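Putative hydrolase (Chloroflexus aurantiacus J-10-fl, PDB 3CMN) is a putative hydrolase of the zincin-like metallopeptidase family, probably a metal-dependent peptidase, whose substrate is not established. Local coordinates at residues A[51-55]-A[178-183]; A[155-159]-A[185-189]; A[195-201]-A[340-346]. All coordinates share one frame; numbering follows the deposited sequence.

Contact 1 of 3, residues A[51-55]-A[178-183]; sequences MVALS and RLWITL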
loop_
_atom_site.group_PDB
_atom_site.type_symbol
_atom_site.label_atom_id
_atom_site.label_comp_id
_atom_site.label_asym_id
_atom_site.label_seq_id
_atom_site.Cartn_x
_atom_site.Cartn_y
_atom_site.Cartn_z
ATOM N N MET A 51 -9.841 -0.585 -17.168
ATOM C CA MET A 51 -8.537 -0.030 -16.808
ATOM C C MET A 51 -7.610 -1.119 -16.225
ATOM O O MET A 51 -6.391 -1.029 -16.362
ATOM C CB MET A 51 -8.673 1.138 -15.811
ATOM C CG MET A 51 -9.484 2.338 -16.312
ATOM S SD MET A 51 -9.420 3.708 -15.184
ATOM C CE MET A 51 -9.780 5.083 -16.290
ATOM N N VAL A 52 -8.179 -2.137 -15.573
ATOM C CA VAL A 52 -7.365 -3.219 -15.023
ATOM C C VAL A 52 -7.007 -4.214 -16.139
ATOM O O VAL A 52 -5.921 -4.789 -16.135
ATOM C CB VAL A 52 -8.074 -4.014 -13.862
ATOM C CG1 VAL A 52 -8.452 -3.092 -12.715
ATOM C CG2 VAL A 52 -9.283 -4.737 -14.376
ATOM N N ALA A 53 -7.917 -4.404 -17.097
ATOM C CA ALA A 53 -7.680 -5.320 -18.218
ATOM C C ALA A 53 -6.465 -4.860 -19.005
ATOM O O ALA A 53 -5.692 -5.665 -19.521
ATOM C CB ALA A 53 -8.893 -5.367 -19.129
ATOM N N LEU A 54 -6.306 -3.547 -19.081
ATOM C CA LEU A 54 -5.192 -2.936 -19.774
ATOM C C LEU A 54 -3.943 -2.990 -18.887
ATOM O O LEU A 54 -2.854 -3.413 -19.310
ATOM C CB LEU A 54 -5.524 -1.474 -20.056
ATOM C CG LEU A 54 -4.390 -0.674 -20.700
ATOM C CD1 LEU A 54 -4.391 -0.996 -22.174
ATOM C CD2 LEU A 54 -4.564 0.833 -20.481
ATOM N N SER A 55 -4.123 -2.533 -17.649
ATOM C CA SER A 55 -3.060 -2.459 -16.662
ATOM C C SER A 55 -2.264 -3.717 -16.396
ATOM O O SER A 55 -1.045 -3.698 -16.522
ATOM C CB SER A 55 -3.620 -1.945 -15.334
ATOM O OG SER A 55 -3.730 -0.538 -15.357
ATOM N N ARG A 178 -8.153 8.204 -12.432
ATOM C CA ARG A 178 -8.577 6.846 -12.135
ATOM C C ARG A 178 -7.722 5.787 -12.822
ATOM O O ARG A 178 -7.635 4.660 -12.345
ATOM C CB ARG A 178 -10.062 6.673 -12.464
ATOM C CG ARG A 178 -10.933 7.379 -11.455
ATOM C CD ARG A 178 -12.385 7.290 -11.811
ATOM N NE ARG A 178 -13.200 7.989 -10.826
ATOM C CZ ARG A 178 -13.215 9.305 -10.663
ATOM N NH1 ARG A 178 -12.456 10.083 -11.425
ATOM N NH2 ARG A 178 -13.994 9.839 -9.735
ATOM N N LEU A 179 -7.100 6.139 -13.941
ATOM C CA LEU A 179 -6.218 5.198 -14.614
ATOM C C LEU A 179 -4.925 5.209 -13.811
ATOM O O LEU A 179 -4.275 4.184 -13.646
ATOM C CB LEU A 179 -5.929 5.607 -16.064
ATOM C CG LEU A 179 -4.878 4.721 -16.763
ATOM C CD1 LEU A 179 -5.362 3.263 -16.766
ATOM C CD2 LEU A 179 -4.622 5.212 -18.187
ATOM N N TRP A 180 -4.574 6.382 -13.301
ATOM C CA TRP A 180 -3.377 6.547 -12.495
ATOM C C TRP A 180 -3.509 5.654 -11.259
ATOM O O TRP A 180 -2.576 4.945 -10.885
ATOM C CB TRP A 180 -3.230 8.008 -12.062
ATOM C CG TRP A 180 -2.039 8.260 -11.177
ATOM C CD1 TRP A 180 -0.760 8.509 -11.579
ATOM C CD2 TRP A 180 -2.013 8.258 -9.739
ATOM N NE1 TRP A 180 0.060 8.665 -10.486
ATOM C CE2 TRP A 180 -0.681 8.516 -9.344
ATOM C CE3 TRP A 180 -2.986 8.062 -8.747
ATOM C CZ2 TRP A 180 -0.291 8.582 -7.999
ATOM C CZ3 TRP A 180 -2.597 8.128 -7.407
ATOM C CH2 TRP A 180 -1.260 8.387 -7.049
ATOM N N ILE A 181 -4.685 5.695 -10.644
ATOM C CA ILE A 181 -4.990 4.912 -9.456
ATOM C C ILE A 181 -4.993 3.421 -9.733
ATOM O O ILE A 181 -4.497 2.628 -8.938
ATOM C CB ILE A 181 -6.353 5.340 -8.873
ATOM C CG1 ILE A 181 -6.166 6.651 -8.108
ATOM C CG2 ILE A 181 -6.920 4.257 -7.967
ATOM C CD1 ILE A 181 -7.442 7.264 -7.644
ATOM N N THR A 182 -5.560 3.038 -10.863
ATOM C CA THR A 182 -5.603 1.638 -11.229
ATOM C C THR A 182 -4.186 1.111 -11.439
ATOM O O THR A 182 -3.847 0.022 -10.986
ATOM C CB THR A 182 -6.441 1.442 -12.502
ATOM O OG1 THR A 182 -7.794 1.845 -12.238
ATOM C CG2 THR A 182 -6.410 -0.008 -12.950
ATOM N N LEU A 183 -3.356 1.900 -12.115
ATOM C CA LEU A 183 -1.974 1.522 -12.382
ATOM C C LEU A 183 -1.207 1.372 -11.076
ATOM O O LEU A 183 -0.428 0.445 -10.885
ATOM C CB LEU A 183 -1.304 2.580 -13.250
ATOM C CG LEU A 183 -1.735 2.615 -14.710
ATOM C CD1 LEU A 183 -1.094 3.805 -15.402
ATOM C CD2 LEU A 183 -1.339 1.305 -15.383
#
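Met-51 reaches from helix 41-63 onto the backbone of helix 174-193 at Arg-178 and Leu-179, and its side chain carries much of this buried crossing. Its CB lies 3.7 Å from Thr-182 OG1 and also meets Leu-179 CD1. Beyond CG, which stands anti to the carbonyl carbon (chi1 -61°), the chain runs extended, and this carries SD to 3.5 Å from Arg-178 O, a van der Waals approach to a carbonyl already engaged by its own helix. The terminal CE ends beside Leu-179, 3.9 Å from Leu-179 CB. The two short helical segments cross at -51° with their axes 9.5 Å apart, a helix-helix packing within this largely helical protein of the zincin-like metallopeptidase family, in which helix 174-193 also bears an HExxH sequence. No hydrogen bond spans the interface; its two hydroxyls turn back into their own helices. Ser-55 OG donates to Met-51 O at 2.9 Å, while the backbone N of Ser-55 reaches that oxygen from the opposite face of the carbonyl plane. Thr-182 OG1 likewise donates to Arg-178 O, where Thr-182 N is a second donor. With OG1 so occupied, the methyl CG2 of Thr-182 faces helix 41-63 and touches Val-52 CG1 at 3.7 Å, the two side chains crossing at about a right angle. The same methyl also meets Met-51 O and Ser-55 OG. Leu-183 ends with CD2 3.0 Å from Ser-55 OG, a tight methyl-to-hydroxyl approach. Arg-178 offers CB to Met-51 SD, but its guanidinium leads away to a salt bridge with Glu-160.

Contact 2 of 3, residues A[155-159]-A[185-189]; sequences SLYFV and EMTHA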
loop_
_atom_site.group_PDB
_atom_site.type_symbol
_atom_site.label_atom_id
_atom_site.label_comp_id
_atom_site.label_asym_id
_atom_site.label_seq_id
_atom_site.Cartn_x
_atom_site.Cartn_y
_atom_site.Cartn_z
ATOM N N SER A 155 -8.571 -9.999 -7.345
ATOM C CA SER A 155 -9.492 -8.873 -7.416
ATOM C C SER A 155 -8.896 -7.591 -6.873
ATOM O O SER A 155 -7.872 -7.614 -6.212
ATOM C CB SER A 155 -10.758 -9.200 -6.626
ATOM O OG SER A 155 -10.445 -9.370 -5.256
ATOM N N LEU A 156 -9.544 -6.468 -7.170
ATOM C CA LEU A 156 -9.108 -5.168 -6.675
ATOM C C LEU A 156 -10.349 -4.346 -6.376
ATOM O O LEU A 156 -11.376 -4.509 -7.033
ATOM C CB LEU A 156 -8.254 -4.440 -7.720
ATOM C CG LEU A 156 -6.813 -4.919 -7.928
ATOM C CD1 LEU A 156 -6.193 -4.173 -9.097
ATOM C CD2 LEU A 156 -5.992 -4.670 -6.665
ATOM N N TYR A 157 -10.268 -3.486 -5.365
ATOM C CA TYR A 157 -11.398 -2.618 -5.036
ATOM C C TYR A 157 -10.937 -1.181 -5.053
ATOM O O TYR A 157 -9.756 -0.893 -4.885
ATOM C CB TYR A 157 -12.037 -2.973 -3.675
ATOM C CG TYR A 157 -11.171 -2.771 -2.436
ATOM C CD1 TYR A 157 -10.840 -1.487 -1.983
ATOM C CD2 TYR A 157 -10.714 -3.872 -1.695
ATOM C CE1 TYR A 157 -10.074 -1.302 -0.822
ATOM C CE2 TYR A 157 -9.949 -3.697 -0.527
ATOM C CZ TYR A 157 -9.631 -2.413 -0.100
ATOM O OH TYR A 157 -8.850 -2.231 1.026
ATOM N N PHE A 158 -11.882 -0.286 -5.284
ATOM C CA PHE A 158 -11.609 1.137 -5.339
ATOM C C PHE A 158 -12.692 1.818 -4.526
ATOM O O PHE A 158 -13.867 1.521 -4.699
ATOM C CB PHE A 158 -11.656 1.624 -6.798
ATOM C CG PHE A 158 -10.739 0.856 -7.724
ATOM C CD1 PHE A 158 -11.116 -0.374 -8.244
ATOM C CD2 PHE A 158 -9.472 1.350 -8.039
ATOM C CE1 PHE A 158 -10.243 -1.109 -9.063
ATOM C CE2 PHE A 158 -8.591 0.628 -8.853
ATOM C CZ PHE A 158 -8.979 -0.606 -9.366
ATOM N N VAL A 159 -12.296 2.673 -3.606
ATOM C CA VAL A 159 -13.294 3.439 -2.869
ATOM C C VAL A 159 -13.645 4.726 -3.607
ATOM O O VAL A 159 -13.160 5.788 -3.268
ATOM C CB VAL A 159 -12.815 3.760 -1.442
ATOM C CG1 VAL A 159 -13.977 4.238 -0.584
ATOM C CG2 VAL A 159 -12.146 2.545 -0.818
ATOM N N GLU A 185 -2.523 0.739 -8.197
ATOM C CA GLU A 185 -3.126 -0.412 -7.539
ATOM C C GLU A 185 -2.570 -1.743 -8.063
ATOM O O GLU A 185 -2.215 -2.644 -7.288
ATOM C CB GLU A 185 -4.636 -0.389 -7.784
ATOM C CG GLU A 185 -5.476 -0.946 -6.685
ATOM C CD GLU A 185 -5.785 0.095 -5.640
ATOM O OE1 GLU A 185 -4.841 0.522 -4.935
ATOM O OE2 GLU A 185 -6.973 0.486 -5.535
ATOM N N MET A 186 -2.533 -1.875 -9.386
ATOM C CA MET A 186 -2.053 -3.090 -10.007
ATOM C C MET A 186 -0.573 -3.277 -9.733
ATOM O O MET A 186 -0.106 -4.400 -9.541
ATOM C CB MET A 186 -2.320 -3.064 -11.516
ATOM C CG MET A 186 -1.993 -4.367 -12.242
ATOM S SD MET A 186 -3.163 -5.663 -11.903
ATOM C CE MET A 186 -2.422 -6.361 -10.543
ATOM N N THR A 187 0.164 -2.177 -9.700
ATOM C CA THR A 187 1.586 -2.271 -9.430
ATOM C C THR A 187 1.803 -2.949 -8.082
ATOM O O THR A 187 2.546 -3.930 -7.983
ATOM C CB THR A 187 2.266 -0.879 -9.460
ATOM O OG1 THR A 187 2.144 -0.328 -10.775
ATOM C CG2 THR A 187 3.747 -1.000 -9.136
ATOM N N HIS A 188 1.121 -2.455 -7.055
ATOM C CA HIS A 188 1.258 -3.035 -5.729
ATOM C C HIS A 188 0.755 -4.469 -5.621
ATOM O O HIS A 188 1.237 -5.239 -4.792
ATOM C CB HIS A 188 0.582 -2.139 -4.697
ATOM C CG HIS A 188 1.294 -0.842 -4.499
ATOM N ND1 HIS A 188 1.488 -0.277 -3.256
ATOM C CD2 HIS A 188 1.922 -0.032 -5.383
ATOM C CE1 HIS A 188 2.214 0.821 -3.384
ATOM N NE2 HIS A 188 2.490 0.991 -4.666
ATOM N N ALA A 189 -0.198 -4.836 -6.467
ATOM C CA ALA A 189 -0.717 -6.195 -6.452
ATOM C C ALA A 189 0.403 -7.116 -6.921
ATOM O O ALA A 189 0.589 -8.224 -6.399
ATOM C CB ALA A 189 -1.911 -6.309 -7.367
#
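Strand 155-158 passes helix 185-189 with the segment axes 10.0 Å apart and their N-to-C directions at 141°, Leu-156 facing Glu-185 with 7.7 Å between their CA atoms. The Leu-156 side chain points at the helix and spreads both methyls over it. CD2 rests 3.8 Å from Glu-185 CG and more loosely against Ala-189 CB, while CD1 approaches Met-186 SD at 4.4 Å. The side chains of Leu-156 and Glu-185 run alongside each other with opposite headings, so the aliphatic part of the glutamate lies against the leucine while its carboxylate travels on along the strand. A bend at chi2 (86°) swings that carboxylate over to the strand backbone, where Glu-185 OE2 comes 3.2 Å from Tyr-157 O, a meeting of two acceptors rather than a hydrogen bond; a weak bond from Gln-141 N also reaches OE2. Phe-158 brings its ring alongside, CD2 lying 3.6 Å from Glu-185 OE2, with ring and carboxylate planes 37° apart. The ring itself is stacked with Tyr-48 of helix 41-63. An alanine here in place of Glu-185 has no CG or carboxylate, and this would probably open a gap between Leu-156 and the Phe-158 ring and leave Gln-141 N without its weak partner. Backbone bonds from Leu-156 and Phe-158 to Arg-73, Phe-75 and Phe-77 pair the strand in parallel with strand 73-76. Glu-185 and His-188, with His-184, form an HExxH pattern on helix 174-193, consistent with the active-site helix of zincin metallopeptidases, although no metal is bound to these histidines here.

Contact 3 of 3, residues A[195-201]-A[340-346]; sequences YPWVRTY and WERPENL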
loop_
_atom_site.group_PDB
_atom_site.type_symbol
_atom_site.label_atom_id
_atom_site.label_comp_id
_atom_site.label_asym_id
_atom_site.label_seq_id
_atom_site.Cartn_x
_atom_site.Cartn_y
_atom_site.Cartn_z
ATOM N N TYR A 195 5.747 -12.093 -6.439
ATOM C CA TYR A 195 6.899 -12.725 -5.806
ATOM C C TYR A 195 6.337 -13.336 -4.536
ATOM O O TYR A 195 6.105 -12.643 -3.562
ATOM C CB TYR A 195 7.955 -11.672 -5.477
ATOM C CG TYR A 195 8.136 -10.677 -6.600
ATOM C CD1 TYR A 195 7.550 -9.415 -6.533
ATOM C CD2 TYR A 195 8.811 -11.030 -7.772
ATOM C CE1 TYR A 195 7.622 -8.528 -7.607
ATOM C CE2 TYR A 195 8.890 -10.153 -8.855
ATOM C CZ TYR A 195 8.287 -8.899 -8.765
ATOM O OH TYR A 195 8.336 -8.016 -9.831
ATOM N N PRO A 196 6.098 -14.653 -4.537
ATOM C CA PRO A 196 5.540 -15.371 -3.381
ATOM C C PRO A 196 6.187 -15.144 -2.015
ATOM O O PRO A 196 5.501 -15.181 -0.993
ATOM C CB PRO A 196 5.607 -16.832 -3.820
ATOM C CG PRO A 196 5.408 -16.727 -5.303
ATOM C CD PRO A 196 6.329 -15.580 -5.658
ATOM N N TRP A 197 7.494 -14.909 -1.982
ATOM C CA TRP A 197 8.153 -14.692 -0.698
ATOM C C TRP A 197 7.804 -13.384 0.023
ATOM O O TRP A 197 7.960 -13.283 1.241
ATOM C CB TRP A 197 9.671 -14.752 -0.852
ATOM C CG TRP A 197 10.246 -13.712 -1.767
ATOM C CD1 TRP A 197 10.584 -13.880 -3.080
ATOM C CD2 TRP A 197 10.639 -12.369 -1.423
ATOM N NE1 TRP A 197 11.176 -12.738 -3.567
ATOM C CE2 TRP A 197 11.223 -11.797 -2.574
ATOM C CE3 TRP A 197 10.556 -11.599 -0.256
ATOM C CZ2 TRP A 197 11.722 -10.493 -2.593
ATOM C CZ3 TRP A 197 11.050 -10.309 -0.273
ATOM C CH2 TRP A 197 11.630 -9.765 -1.438
ATOM N N VAL A 198 7.326 -12.388 -0.707
ATOM C CA VAL A 198 7.057 -11.108 -0.074
ATOM C C VAL A 198 6.123 -11.145 1.135
ATOM O O VAL A 198 6.467 -10.614 2.185
ATOM C CB VAL A 198 6.574 -10.061 -1.110
ATOM C CG1 VAL A 198 6.406 -8.690 -0.435
ATOM C CG2 VAL A 198 7.609 -9.937 -2.229
ATOM N N ARG A 199 4.955 -11.762 1.004
ATOM C CA ARG A 199 4.029 -11.835 2.131
ATOM C C ARG A 199 4.531 -12.780 3.223
ATOM O O ARG A 199 4.313 -12.536 4.405
ATOM C CB ARG A 199 2.627 -12.239 1.651
ATOM C CG ARG A 199 1.788 -11.031 1.227
ATOM C CD ARG A 199 0.510 -11.409 0.480
ATOM N NE ARG A 199 -0.261 -10.221 0.116
ATOM C CZ ARG A 199 -1.208 -10.194 -0.818
ATOM N NH1 ARG A 199 -1.513 -11.292 -1.493
ATOM N NH2 ARG A 199 -1.839 -9.059 -1.089
ATOM N N THR A 200 5.216 -13.849 2.826
ATOM C CA THR A 200 5.766 -14.793 3.787
ATOM C C THR A 200 6.780 -14.031 4.630
ATOM O O THR A 200 6.750 -14.082 5.864
ATOM C CB THR A 200 6.489 -15.954 3.081
ATOM O OG1 THR A 200 5.577 -16.614 2.197
ATOM C CG2 THR A 200 7.029 -16.967 4.110
ATOM N N TYR A 201 7.669 -13.317 3.946
ATOM C CA TYR A 201 8.705 -12.527 4.591
ATOM C C TYR A 201 8.110 -11.399 5.425
ATOM O O TYR A 201 8.642 -11.051 6.485
ATOM C CB TYR A 201 9.642 -11.945 3.535
ATOM C CG TYR A 201 10.693 -11.011 4.092
ATOM C CD1 TYR A 201 11.623 -11.452 5.040
ATOM C CD2 TYR A 201 10.763 -9.686 3.668
ATOM C CE1 TYR A 201 12.595 -10.593 5.547
ATOM C CE2 TYR A 201 11.729 -8.821 4.168
ATOM C CZ TYR A 201 12.646 -9.278 5.108
ATOM O OH TYR A 201 13.606 -8.404 5.584
ATOM N N TRP A 340 13.878 -8.400 -6.210
ATOM C CA TRP A 340 12.694 -9.272 -6.090
ATOM C C TRP A 340 12.973 -10.780 -6.071
ATOM O O TRP A 340 12.039 -11.585 -6.069
ATOM C CB TRP A 340 11.710 -9.016 -7.250
ATOM C CG TRP A 340 11.103 -7.651 -7.284
ATOM C CD1 TRP A 340 11.212 -6.730 -8.291
ATOM C CD2 TRP A 340 10.307 -7.034 -6.260
ATOM N NE1 TRP A 340 10.541 -5.578 -7.954
ATOM C CE2 TRP A 340 9.977 -5.735 -6.713
ATOM C CE3 TRP A 340 9.844 -7.450 -4.999
ATOM C CZ2 TRP A 340 9.208 -4.847 -5.955
ATOM C CZ3 TRP A 340 9.078 -6.564 -4.243
ATOM C CH2 TRP A 340 8.770 -5.275 -4.725
ATOM N N GLU A 341 14.242 -11.170 -6.089
ATOM C CA GLU A 341 14.578 -12.588 -6.092
ATOM C C GLU A 341 14.459 -13.241 -4.732
ATOM O O GLU A 341 14.140 -14.420 -4.643
ATOM C CB GLU A 341 15.991 -12.796 -6.626
ATOM C CG GLU A 341 16.157 -12.357 -8.066
ATOM C CD GLU A 341 17.587 -12.437 -8.550
ATOM O OE1 GLU A 341 18.460 -11.788 -7.943
ATOM O OE2 GLU A 341 17.839 -13.149 -9.543
ATOM N N ARG A 342 14.697 -12.464 -3.676
ATOM C CA ARG A 342 14.658 -12.978 -2.312
ATOM C C ARG A 342 14.731 -11.833 -1.289
ATOM O O ARG A 342 15.151 -10.723 -1.618
ATOM C CB ARG A 342 15.844 -13.934 -2.111
ATOM C CG ARG A 342 17.227 -13.263 -2.198
ATOM C CD ARG A 342 18.397 -14.277 -2.185
ATOM N NE ARG A 342 18.362 -15.176 -3.338
ATOM C CZ ARG A 342 17.699 -16.332 -3.383
ATOM N NH1 ARG A 342 17.018 -16.757 -2.329
ATOM N NH2 ARG A 342 17.684 -17.047 -4.505
ATOM N N PRO A 343 14.329 -12.093 -0.031
ATOM C CA PRO A 343 14.365 -11.056 1.007
ATOM C C PRO A 343 15.762 -10.491 1.194
ATOM O O PRO A 343 15.941 -9.303 1.475
ATOM C CB PRO A 343 13.884 -11.792 2.259
ATOM C CG PRO A 343 12.938 -12.810 1.712
ATOM C CD PRO A 343 13.679 -13.316 0.476
ATOM N N GLU A 344 16.754 -11.360 1.028
ATOM C CA GLU A 344 18.156 -10.986 1.176
ATOM C C GLU A 344 18.621 -9.936 0.187
ATOM O O GLU A 344 19.579 -9.206 0.461
ATOM C CB GLU A 344 19.046 -12.227 1.057
ATOM C CG GLU A 344 19.461 -12.819 2.388
ATOM C CD GLU A 344 18.276 -13.199 3.266
ATOM O OE1 GLU A 344 17.407 -13.978 2.803
ATOM O OE2 GLU A 344 18.221 -12.719 4.424
ATOM N N ASN A 345 17.961 -9.864 -0.965
ATOM C CA ASN A 345 18.338 -8.887 -1.990
ATOM C C ASN A 345 17.706 -7.515 -1.797
ATOM O O ASN A 345 17.927 -6.614 -2.602
ATOM C CB ASN A 345 18.006 -9.417 -3.390
ATOM C CG ASN A 345 18.958 -10.506 -3.835
ATOM O OD1 ASN A 345 19.896 -10.844 -3.118
ATOM N ND2 ASN A 345 18.723 -11.058 -5.021
ATOM N N LEU A 346 16.908 -7.363 -0.743
ATOM C CA LEU A 346 16.282 -6.074 -0.461
ATOM C C LEU A 346 17.371 -5.230 0.159
ATOM O O LEU A 346 18.195 -5.736 0.915
ATOM C CB LEU A 346 15.142 -6.206 0.552
ATOM C CG LEU A 346 13.866 -6.961 0.196
ATOM C CD1 LEU A 346 13.033 -7.107 1.448
ATOM C CD2 LEU A 346 13.092 -6.221 -0.892
#
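Tyr-195 and Trp-340 form an offset stack: the tyrosine ring lies nearly parallel to the five-membered ring of the indole, planes at 3° and centroids 4.1 Å apart. On the same tyrosine face Trp-340 CB makes a CH-pi contact, 3.6 Å from the Tyr-195 ring centroid.

Further CH-pi contacts follow along the loop. Arg-342 CA and Pro-343 CD sit over one face of the Trp-197 indole, CD being 3.9 Å from the centroid of its six-membered ring. Pro-343 CB stands almost centrally over the Tyr-201 ring, 3.6 Å from its centroid, so the proline is wedged between two aromatics.

Trp-197 supplies the hydrogen bond across the segments. With CG between the backbone N and the carbonyl carbon (chi1 61°), the indole is laid against Arg-342 and Pro-343 and NE1 is brought to Trp-340 O, to which it donates at 2.9 Å with an N-H...O angle of 155°. The oxygen lies near the indole plane, but NE1 stands well above the carbonyl plane.

Apolar contacts complete the join: Leu-346 puts CD1 3.5 Å from Tyr-201 CE2, and CD2 at the edge of the Trp-197 ring.

The segment 340-346, between helices 333-336 and 349-353, thus lies against the beginning of helix 197-210 and the residues leading into it. Helix 248-279 borders both partners, through Tyr-267 edge-to-face with Trp-340, Leu-260 and Leu-263 touching Leu-346, and Arg-256 bonded to Tyr-201 OH.

Overall arrangement
Contacts 1 and 2 are neighbours, their centres 9 Å apart, and both use helix 174-193: helix 41-63 packs on it in contact 1 and strand 155-158 in contact 2. They touch where Phe-158 meets Thr-182 and Ile-181, and their segments alternate along the chain. Contact 3 comes later in sequence, its centre about 20 Å from that of contact 2 and about 25 Å from that of contact 1, touching neither. Helix 197-210, which follows helix 174-193, there joins the loop 340-346. Together the contacts link early, middle and late parts of the chain around the helix bearing the HExxH pattern and the one after it.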